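Side-chain contacts in Glyco_hydro_cc domain-containing protein (Pseudomonas viridiflava, PDB 6UAV), which acts as an endo-beta-1,3-glucanase of glycoside hydrolase family GH128 (subgroup II), probably cleaving internal linkages of beta-1,3-glucan chains: residues V133-L136 against D137-A141; N187-T190 against L191-L195; Q196-S199 against L200-K204; T231-H235 against F236-L240. One frame throughout, in Å; residues are numbered along the deposited sequence.

Interaction 1 (V133-L136 against D137-A141); sequences VAWL and DAFYA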
loop_
_atom_site.group_PDB
_atom_site.type_symbol
_atom_site.label_atom_id
_atom_site.label_comp_id
_atom_site.label_asym_id
_atom_site.label_seq_id
_atom_site.Cartn_x
_atom_site.Cartn_y
_atom_site.Cartn_z
ATOM N N VAL A 133 -1.869 -3.371 -16.760
ATOM C CA VAL A 133 -3.137 -3.437 -17.513
ATOM C C VAL A 133 -3.253 -4.823 -18.110
ATOM O O VAL A 133 -4.337 -5.410 -18.107
ATOM C CB VAL A 133 -3.287 -2.303 -18.557
ATOM C CG1 VAL A 133 -4.478 -2.542 -19.472
ATOM C CG2 VAL A 133 -3.492 -0.982 -17.857
ATOM N N ALA A 134 -2.175 -5.353 -18.664
ATOM C CA ALA A 134 -2.241 -6.702 -19.258
ATOM C C ALA A 134 -2.516 -7.686 -18.133
ATOM O O ALA A 134 -3.343 -8.597 -18.324
ATOM C CB ALA A 134 -0.953 -7.056 -19.950
ATOM N N TRP A 135 -1.853 -7.553 -17.003
ATOM C CA TRP A 135 -2.064 -8.508 -15.886
ATOM C C TRP A 135 -3.514 -8.405 -15.403
ATOM O O TRP A 135 -4.184 -9.457 -15.272
ATOM C CB TRP A 135 -0.973 -8.323 -14.805
ATOM C CG TRP A 135 -0.998 -9.396 -13.747
ATOM C CD1 TRP A 135 -0.208 -10.494 -13.705
ATOM C CD2 TRP A 135 -1.976 -9.553 -12.718
ATOM N NE1 TRP A 135 -0.570 -11.294 -12.648
ATOM C CE2 TRP A 135 -1.675 -10.743 -12.019
ATOM C CE3 TRP A 135 -3.059 -8.767 -12.269
ATOM C CZ2 TRP A 135 -2.442 -11.220 -10.967
ATOM C CZ3 TRP A 135 -3.800 -9.209 -11.193
ATOM C CH2 TRP A 135 -3.491 -10.420 -10.555
ATOM N N LEU A 136 -4.011 -7.214 -15.148
ATOM C CA LEU A 136 -5.379 -7.051 -14.616
ATOM C C LEU A 136 -6.418 -7.495 -15.628
ATOM O O LEU A 136 -7.396 -8.128 -15.197
ATOM C CB LEU A 136 -5.636 -5.609 -14.192
ATOM C CG LEU A 136 -4.975 -5.131 -12.887
ATOM C CD1 LEU A 136 -5.054 -3.622 -12.802
ATOM C CD2 LEU A 136 -5.615 -5.783 -11.682
ATOM N N ASP A 137 -6.263 -7.197 -16.919
ATOM C CA ASP A 137 -7.194 -7.701 -17.946
ATOM C C ASP A 137 -7.289 -9.223 -17.833
ATOM O O ASP A 137 -8.425 -9.783 -17.860
ATOM C CB ASP A 137 -6.787 -7.276 -19.339
ATOM C CG ASP A 137 -7.074 -5.829 -19.683
ATOM O OD1 ASP A 137 -7.774 -5.135 -18.847
ATOM O OD2 ASP A 137 -6.644 -5.431 -20.791
ATOM N N ALA A 138 -6.140 -9.874 -17.767
ATOM C CA ALA A 138 -6.087 -11.343 -17.760
ATOM C C ALA A 138 -6.721 -11.883 -16.481
ATOM O O ALA A 138 -7.423 -12.917 -16.553
ATOM C CB ALA A 138 -4.673 -11.792 -17.900
ATOM N N PHE A 139 -6.451 -11.234 -15.338
ATOM C CA PHE A 139 -7.024 -11.659 -14.036
ATOM C C PHE A 139 -8.540 -11.522 -14.086
ATOM O O PHE A 139 -9.251 -12.496 -13.717
ATOM C CB PHE A 139 -6.411 -10.770 -12.937
ATOM C CG PHE A 139 -7.138 -10.786 -11.635
ATOM C CD1 PHE A 139 -7.239 -11.945 -10.886
ATOM C CD2 PHE A 139 -7.785 -9.647 -11.200
ATOM C CE1 PHE A 139 -7.953 -11.947 -9.704
ATOM C CE2 PHE A 139 -8.497 -9.641 -10.010
ATOM C CZ PHE A 139 -8.561 -10.797 -9.254
ATOM N N TYR A 140 -9.048 -10.411 -14.594
ATOM C CA TYR A 140 -10.507 -10.232 -14.762
ATOM C C TYR A 140 -11.080 -11.333 -15.680
ATOM O O TYR A 140 -12.078 -11.974 -15.356
ATOM C CB TYR A 140 -10.812 -8.862 -15.367
ATOM C CG TYR A 140 -11.160 -7.764 -14.392
ATOM C CD1 TYR A 140 -10.144 -7.072 -13.734
ATOM C CD2 TYR A 140 -12.465 -7.370 -14.181
ATOM C CE1 TYR A 140 -10.412 -6.005 -12.906
ATOM C CE2 TYR A 140 -12.750 -6.308 -13.341
ATOM C CZ TYR A 140 -11.719 -5.633 -12.719
ATOM O OH TYR A 140 -11.969 -4.600 -11.881
ATOM N N ALA A 141 -10.406 -11.645 -16.784
ATOM C CA ALA A 141 -10.908 -12.648 -17.747
ATOM C C ALA A 141 -10.867 -14.050 -17.107
ATOM O O ALA A 141 -11.771 -14.835 -17.386
ATOM C CB ALA A 141 -10.082 -12.552 -19.002
#
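The rings of W135 and F139 meet one helical turn apart but do not form a full stack. Their planes differ by only 20°, yet the centroid of the indole six-membered ring lies 5.3 Å from that of the phenyl ring, so the two are slid apart and barely overlap. The closest touch is W135 CZ3 against F139 CB, at 3.5 Å. Both side chains have CG anti to the backbone N (chi1 -171° for W135 and 164° for F139), yet they cross at a slant, which sets CZ3 and CH2 of the indole beside CB and CG of F139. L136 CD2 lies in the plane of the indole, at its edge. The carbonyl oxygen of L136 sits near the plane of two rings: at the F139 edge, and at the Y140 edge, where Y140 CD1 comes within 3.3 Å of it. That same L136 O accepts the backbone N of Y140 at 2.9 Å.

On another side of the helix, V133 and D137 run side by side. D137 CG lies 3.2 Å from V133 O, and V133 CG1 is 3.8 Å from D137 OD2, while D137 OD1 is hydrogen-bonded to Y176 OH. Beyond the segment, Y129 meets W135 and W102 meets F139, each edge-to-face, and W135 NE1 is satisfied by M93 O. The i to i+4 spacing of the V133/D137, W135/F139 and L136/Y140 pairs is that of an alpha-helix, here 132-146, the crossover helix of the beta-alpha-beta unit between strands 115-121 and 156-161 of the TIM barrel.

Interaction 2 (N187-T190 against L191-L195); sequences NWHT and LDDGL
H189 and D193 form a histidine-carboxylate hydrogen bond that closes a turn of the surface loop following strand 180-185. The two side chains approach from opposite directions. NE2 of H189 donates a hydrogen bond to D193 OD2 at 2.7 Å, with an N-H...O angle of 168°; OD2 receives it through the syn lone pair and lies in the imidazole plane. A weak second bond runs from H189 NE2 to D193 OD1 at 2.9 Å. Ring and carboxylate are nearly coplanar, 29° apart. D193 OD1 also accepts the backbone N of L195 at 2.9 Å, an Asx turn that brings L195 round, and L195 CB then lies over one imidazole face, 4.0 Å from the ring centroid, in a CH-pi contact. A second Asx turn, N187 OD1 to H189 N at 2.9 Å, shapes the backbone leading into the histidine. The hydrogen bonds at both ring nitrogens, NE2 to D193 and ND1 to D163 OD1, limit the rotation of the ring. Y164 meets H189 edge-to-face, and its OH bonds L195 O. The loop joins barrel strand 180-185 to helix 200-216, and the ND2 of N187 reaches that helix at Q206.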
loop_
_atom_site.group_PDB
_atom_site.type_symbol
_atom_site.label_atom_id
_atom_site.label_comp_id
_atom_site.label_asym_id
_atom_site.label_seq_id
_atom_site.Cartn_x
_atom_site.Cartn_y
_atom_site.Cartn_z
ATOM N N ASN A 187 10.034 8.869 -4.921
ATOM C CA ASN A 187 10.683 8.948 -6.239
ATOM C C ASN A 187 12.130 8.478 -6.175
ATOM O O ASN A 187 12.953 9.151 -5.555
ATOM C CB ASN A 187 10.605 10.358 -6.814
ATOM C CG ASN A 187 10.857 10.377 -8.310
ATOM O OD1 ASN A 187 11.660 9.577 -8.831
ATOM N ND2 ASN A 187 10.135 11.262 -8.995
ATOM N N TRP A 188 12.412 7.362 -6.838
ATOM C CA TRP A 188 13.736 6.710 -6.889
ATOM C C TRP A 188 14.325 6.807 -8.283
ATOM O O TRP A 188 15.230 6.027 -8.615
ATOM C CB TRP A 188 13.586 5.259 -6.424
ATOM C CG TRP A 188 13.328 5.110 -4.954
ATOM C CD1 TRP A 188 12.918 6.049 -4.044
ATOM C CD2 TRP A 188 13.397 3.867 -4.236
ATOM N NE1 TRP A 188 12.776 5.478 -2.795
ATOM C CE2 TRP A 188 13.099 4.142 -2.886
ATOM C CE3 TRP A 188 13.753 2.565 -4.618
ATOM C CZ2 TRP A 188 13.050 3.124 -1.926
ATOM C CZ3 TRP A 188 13.788 1.580 -3.648
ATOM C CH2 TRP A 188 13.433 1.858 -2.330
ATOM N N HIS A 189 13.936 7.805 -9.081
ATOM C CA HIS A 189 14.586 7.994 -10.402
ATOM C C HIS A 189 16.108 8.066 -10.228
ATOM O O HIS A 189 16.579 8.809 -9.390
ATOM C CB HIS A 189 14.099 9.271 -11.069
ATOM C CG HIS A 189 14.318 9.320 -12.527
ATOM N ND1 HIS A 189 13.341 8.823 -13.377
ATOM C CD2 HIS A 189 15.326 9.817 -13.284
ATOM C CE1 HIS A 189 13.702 9.088 -14.625
ATOM N NE2 HIS A 189 14.961 9.674 -14.614
ATOM N N THR A 190 16.835 7.283 -11.007
ATOM C CA THR A 190 18.288 7.083 -10.862
ATOM C C THR A 190 19.042 7.479 -12.145
ATOM O O THR A 190 20.234 7.923 -12.084
ATOM C CB THR A 190 18.535 5.621 -10.462
ATOM O OG1 THR A 190 17.974 5.486 -9.153
ATOM C CG2 THR A 190 20.006 5.263 -10.466
ATOM N N LEU A 191 18.454 7.263 -13.309
ATOM C CA LEU A 191 19.174 7.509 -14.588
ATOM C C LEU A 191 19.687 8.946 -14.652
ATOM O O LEU A 191 19.025 9.914 -14.141
ATOM C CB LEU A 191 18.249 7.225 -15.763
ATOM C CG LEU A 191 17.891 5.761 -15.989
ATOM C CD1 LEU A 191 16.953 5.677 -17.179
ATOM C CD2 LEU A 191 19.148 4.969 -16.315
ATOM N N ASP A 192 20.862 9.101 -15.252
ATOM C CA ASP A 192 21.536 10.418 -15.320
ATOM C C ASP A 192 20.909 11.286 -16.422
ATOM O O ASP A 192 21.535 11.460 -17.438
ATOM C CB ASP A 192 23.043 10.217 -15.497
ATOM C CG ASP A 192 23.874 11.495 -15.347
ATOM O OD1 ASP A 192 23.345 12.587 -15.001
ATOM O OD2 ASP A 192 25.085 11.391 -15.580
ATOM N N ASP A 193 19.731 11.870 -16.201
ATOM C CA ASP A 193 19.016 12.629 -17.273
ATOM C C ASP A 193 18.722 14.127 -16.852
ATOM O O ASP A 193 17.843 14.690 -17.497
ATOM C CB ASP A 193 17.743 11.844 -17.689
ATOM C CG ASP A 193 16.789 11.281 -16.598
ATOM O OD1 ASP A 193 16.729 11.775 -15.390
ATOM O OD2 ASP A 193 16.123 10.331 -16.993
ATOM N N GLY A 194 19.130 14.437 -15.612
ATOM C CA GLY A 194 18.657 15.631 -14.842
ATOM C C GLY A 194 17.522 15.405 -13.842
ATOM O O GLY A 194 17.424 16.352 -12.992
ATOM N N LEU A 195 16.768 14.261 -13.861
ATOM C CA LEU A 195 15.571 13.983 -13.009
ATOM C C LEU A 195 15.931 13.049 -11.834
ATOM O O LEU A 195 15.021 12.732 -11.039
ATOM C CB LEU A 195 14.439 13.338 -13.817
ATOM C CG LEU A 195 13.775 14.218 -14.868
ATOM C CD1 LEU A 195 12.901 13.373 -15.771
ATOM C CD2 LEU A 195 12.960 15.320 -14.170
#

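Interaction 3 (Q196-S199 against L200-K204); sequences QIDS and LEKQK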
loop_
_atom_site.group_PDB
_atom_site.type_symbol
_atom_site.label_atom_id
_atom_site.label_comp_id
_atom_site.label_asym_id
_atom_site.label_seq_id
_atom_site.Cartn_x
_atom_site.Cartn_y
_atom_site.Cartn_z
ATOM N N GLN A 196 17.178 12.581 -11.769
ATOM C CA GLN A 196 17.615 11.657 -10.687
ATOM C C GLN A 196 17.360 12.311 -9.337
ATOM O O GLN A 196 17.609 13.534 -9.197
ATOM C CB GLN A 196 19.062 11.194 -10.823
ATOM C CG GLN A 196 20.110 12.301 -10.824
ATOM C CD GLN A 196 20.542 12.677 -12.213
ATOM O OE1 GLN A 196 19.736 13.050 -13.075
ATOM N NE2 GLN A 196 21.839 12.521 -12.453
ATOM N N ILE A 197 16.874 11.529 -8.381
ATOM C CA ILE A 197 16.569 12.027 -7.016
ATOM C C ILE A 197 17.775 11.689 -6.150
ATOM O O ILE A 197 17.798 10.595 -5.568
ATOM C CB ILE A 197 15.253 11.451 -6.489
ATOM C CG1 ILE A 197 14.094 11.708 -7.459
ATOM C CG2 ILE A 197 14.971 12.002 -5.093
ATOM C CD1 ILE A 197 13.828 13.176 -7.717
ATOM N N ASP A 198 18.771 12.571 -6.147
ATOM C CA ASP A 198 20.128 12.288 -5.605
ATOM C C ASP A 198 20.390 13.293 -4.469
ATOM O O ASP A 198 21.533 13.432 -4.061
ATOM C CB ASP A 198 21.181 12.331 -6.708
ATOM C CG ASP A 198 21.077 13.663 -7.471
ATOM O OD1 ASP A 198 20.129 14.389 -7.245
ATOM O OD2 ASP A 198 22.184 13.990 -8.085
ATOM N N SER A 199 19.337 13.915 -3.942
ATOM C CA SER A 199 19.439 14.824 -2.780
ATOM C C SER A 199 18.166 14.734 -1.934
ATOM O O SER A 199 17.041 14.380 -2.440
ATOM C CB SER A 199 19.744 16.266 -3.188
ATOM O OG SER A 199 18.622 16.858 -3.836
ATOM N N LEU A 200 18.293 15.133 -0.682
ATOM C CA LEU A 200 17.106 15.299 0.186
ATOM C C LEU A 200 16.147 16.375 -0.369
ATOM O O LEU A 200 14.896 16.142 -0.326
ATOM C CB LEU A 200 17.534 15.586 1.632
ATOM C CG LEU A 200 16.382 15.995 2.567
ATOM C CD1 LEU A 200 15.369 14.847 2.717
ATOM C CD2 LEU A 200 16.867 16.483 3.935
ATOM N N GLU A 201 16.622 17.547 -0.797
ATOM C CA GLU A 201 15.676 18.558 -1.313
ATOM C C GLU A 201 14.817 17.857 -2.439
ATOM O O GLU A 201 13.622 18.099 -2.494
ATOM C CB GLU A 201 16.366 19.851 -1.772
ATOM C CG GLU A 201 15.576 21.152 -1.358
ATOM C CD GLU A 201 15.097 21.301 0.104
ATOM O OE1 GLU A 201 15.930 21.169 1.046
ATOM O OE2 GLU A 201 13.872 21.543 0.338
ATOM N N LYS A 202 15.437 17.034 -3.275
ATOM C CA LYS A 202 14.780 16.574 -4.525
ATOM C C LYS A 202 13.721 15.585 -4.062
ATOM O O LYS A 202 12.636 15.652 -4.585
ATOM C CB LYS A 202 15.788 15.963 -5.493
ATOM C CG LYS A 202 16.587 17.002 -6.267
ATOM C CD LYS A 202 17.509 16.408 -7.326
ATOM C CE LYS A 202 18.537 17.424 -7.792
ATOM N NZ LYS A 202 19.501 16.924 -8.807
ATOM N N GLN A 203 14.009 14.799 -3.024
ATOM C CA GLN A 203 12.974 13.856 -2.511
ATOM C C GLN A 203 11.873 14.680 -1.844
ATOM O O GLN A 203 10.691 14.326 -1.983
ATOM C CB GLN A 203 13.540 12.820 -1.532
ATOM C CG GLN A 203 12.611 11.666 -1.241
ATOM C CD GLN A 203 12.301 10.854 -2.473
ATOM O OE1 GLN A 203 11.231 10.991 -3.025
ATOM N NE2 GLN A 203 13.211 9.972 -2.858
ATOM N N LYS A 204 12.238 15.763 -1.123
ATOM C CA LYS A 204 11.197 16.619 -0.456
ATOM C C LYS A 204 10.301 17.241 -1.526
ATOM O O LYS A 204 9.035 17.280 -1.388
ATOM C CB LYS A 204 11.828 17.705 0.433
ATOM C CG LYS A 204 12.406 17.234 1.763
ATOM C CD LYS A 204 13.151 18.313 2.538
ATOM C CE LYS A 204 12.187 19.341 3.083
ATOM N NZ LYS A 204 12.932 20.406 3.779
HETATM O O HOH W 1 18.518 15.594 -10.610
#
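S199 and K202 make the compact part of this contact. S199 OG accepts the backbone N of K202 at 3.2 Å, and K202 CG lies equally near that oxygen, so the first methylenes of the lysine run against the serine. The serine oxygen reaches the helix end because it stands between its own backbone N and carbonyl carbon (chi1 70°). S199 O accepts Q203 N at 3.1 Å, the first i to i+4 bond of the helix. Beneath, I197 CG2 rests 3.5 Å from Q203 NE2, the two side chains crossing at about a right angle; that amide nitrogen is spoken for by N187 O and H235 O.

The outer side is looser and exposed. Beyond CG, K202 stretches out in an extended chain past Q196 O, with K202 CD 3.4 Å from it, and ends in a salt bridge from K202 NZ to D198 OD1 at 3.0 Å. The ammonium meets this oxygen on its syn side, 18° out of the carboxylate plane. A water donates to Q196 O at 2.7 Å close by. The tight half is the N-cap of helix 200-216, with S199 as the capping residue; the salt bridge ties the preceding loop to its first turn.

Interaction 4 (T231-H235 against F236-L240); sequences TPDPH and FSSLL
D233 turns its carboxylate toward S237 and S238, so that its two oxygens face different donors. CG stands anti to the backbone N (chi1 -164°), which carries the group past the turn to the chain beyond it. D233 OD1 accepts S237 N at 2.8 Å on the syn side and close to the carboxylate plane. D233 OD2 has two donors from one residue, set at different heights: S238 N at 2.9 Å comes from the syn side, somewhat out of plane, whereas S238 OG at 2.8 Å arrives from above, 61° out of the carboxylate plane. The serine hydroxyl is also hydrogen-bonded to M230 N, which helps to position it.

The main chain closes a type I beta turn from D233 to F236, with F236 N bonded to D233 O at 3.1 Å. The donor stands 63° out of the carbonyl plane instead of on a lone pair. D233 O in turn lies over one face of the F236 ring, which places the ring against the turn; outside the segment it packs on L200. Three hydrogen bonds fix the rotation of the carboxylate. They draw on two backbone N-H groups and a hydroxyl, and such a set of donors would probably stabilise the negative charge of D233.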
loop_
_atom_site.group_PDB
_atom_site.type_symbol
_atom_site.label_atom_id
_atom_site.label_comp_id
_atom_site.label_asym_id
_atom_site.label_seq_id
_atom_site.Cartn_x
_atom_site.Cartn_y
_atom_site.Cartn_z
ATOM N N THR A 231 18.582 1.420 4.776
ATOM C CA THR A 231 20.029 1.679 4.660
ATOM C C THR A 231 20.566 0.668 3.648
ATOM O O THR A 231 20.170 -0.499 3.711
ATOM C CB THR A 231 20.740 1.515 6.017
ATOM O OG1 THR A 231 22.021 2.099 5.845
ATOM C CG2 THR A 231 20.930 0.077 6.441
ATOM N N PRO A 232 21.410 1.064 2.665
ATOM C CA PRO A 232 21.665 2.467 2.329
ATOM C C PRO A 232 20.388 3.132 1.805
ATOM O O PRO A 232 19.423 2.448 1.505
ATOM C CB PRO A 232 22.753 2.478 1.239
ATOM C CG PRO A 232 22.938 1.027 0.835
ATOM C CD PRO A 232 22.170 0.148 1.809
ATOM N N ASP A 233 20.380 4.454 1.779
ATOM C CA ASP A 233 19.182 5.264 1.477
ATOM C C ASP A 233 19.568 6.301 0.395
ATOM O O ASP A 233 19.660 7.492 0.678
ATOM C CB ASP A 233 18.680 5.909 2.763
ATOM C CG ASP A 233 17.283 6.421 2.606
ATOM O OD1 ASP A 233 16.781 6.304 1.501
ATOM O OD2 ASP A 233 16.807 7.091 3.491
ATOM N N PRO A 234 19.958 5.879 -0.817
ATOM C CA PRO A 234 20.516 6.793 -1.833
ATOM C C PRO A 234 19.549 7.884 -2.309
ATOM O O PRO A 234 20.027 8.900 -2.780
ATOM C CB PRO A 234 20.872 5.855 -3.000
ATOM C CG PRO A 234 19.970 4.671 -2.808
ATOM C CD PRO A 234 19.934 4.496 -1.300
ATOM N N HIS A 235 18.242 7.696 -2.149
ATOM C CA HIS A 235 17.222 8.696 -2.539
ATOM C C HIS A 235 16.736 9.472 -1.318
ATOM O O HIS A 235 15.795 10.193 -1.416
ATOM C CB HIS A 235 16.116 7.998 -3.354
ATOM C CG HIS A 235 16.672 7.302 -4.554
ATOM N ND1 HIS A 235 17.345 7.947 -5.573
ATOM C CD2 HIS A 235 16.712 5.980 -4.829
ATOM C CE1 HIS A 235 17.771 7.033 -6.455
ATOM N NE2 HIS A 235 17.359 5.829 -6.017
ATOM N N PHE A 236 17.270 9.207 -0.137
ATOM C CA PHE A 236 16.819 9.921 1.084
ATOM C C PHE A 236 15.335 9.664 1.332
ATOM O O PHE A 236 14.635 10.605 1.604
ATOM C CB PHE A 236 17.102 11.411 0.917
ATOM C CG PHE A 236 18.555 11.729 0.687
ATOM C CD1 PHE A 236 19.115 11.672 -0.578
ATOM C CD2 PHE A 236 19.366 12.031 1.766
ATOM C CE1 PHE A 236 20.470 11.942 -0.772
ATOM C CE2 PHE A 236 20.709 12.298 1.556
ATOM C CZ PHE A 236 21.252 12.254 0.287
ATOM N N SER A 237 14.903 8.405 1.288
ATOM C CA SER A 237 13.493 7.953 1.389
ATOM C C SER A 237 13.043 7.688 2.842
ATOM O O SER A 237 11.837 7.603 3.073
ATOM C CB SER A 237 13.301 6.718 0.505
ATOM O OG SER A 237 12.006 6.707 -0.069
ATOM N N SER A 238 13.955 7.652 3.807
ATOM C CA SER A 238 13.617 7.329 5.230
ATOM C C SER A 238 12.874 8.478 5.943
ATOM O O SER A 238 13.347 9.645 5.915
ATOM C CB SER A 238 14.852 6.928 6.033
ATOM O OG SER A 238 15.433 5.729 5.512
ATOM N N LEU A 239 11.795 8.144 6.658
ATOM C CA LEU A 239 11.048 9.088 7.512
ATOM C C LEU A 239 11.565 9.087 8.963
ATOM O O LEU A 239 11.281 10.055 9.668
ATOM C CB LEU A 239 9.584 8.697 7.538
ATOM C CG LEU A 239 8.845 8.629 6.212
ATOM C CD1 LEU A 239 7.468 8.084 6.464
ATOM C CD2 LEU A 239 8.752 9.969 5.518
ATOM N N LEU A 240 12.333 8.077 9.349
ATOM C CA LEU A 240 12.778 7.842 10.755
ATOM C C LEU A 240 14.294 7.612 10.770
ATOM O O LEU A 240 14.866 7.100 9.781
ATOM C CB LEU A 240 12.059 6.629 11.353
ATOM C CG LEU A 240 10.565 6.822 11.593
ATOM C CD1 LEU A 240 9.849 5.488 11.712
ATOM C CD2 LEU A 240 10.284 7.755 12.790
#

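How the interactions relate
All four contacts lie within one eight-stranded TIM barrel and come in series along the chain. Interaction 1 stands apart, on outer helix 132-146, with its centre about 30 to 35 Å from the others. Interactions 2 and 3 follow one another from the loop after strand 180-185 into the first turn of helix 200-216, centres 9 Å apart, joined by H189 O to I197 N at 2.9 Å. Interaction 4, after strand 220-225, has its centre about 10 Å from interaction 3, and I197 O meets H235 ND1 at 2.7 Å. W188 stacks on H235. These three thus knit together the loops leaving two adjacent strands, at the end of the barrel where TIM-barrel enzymes carry their active sites.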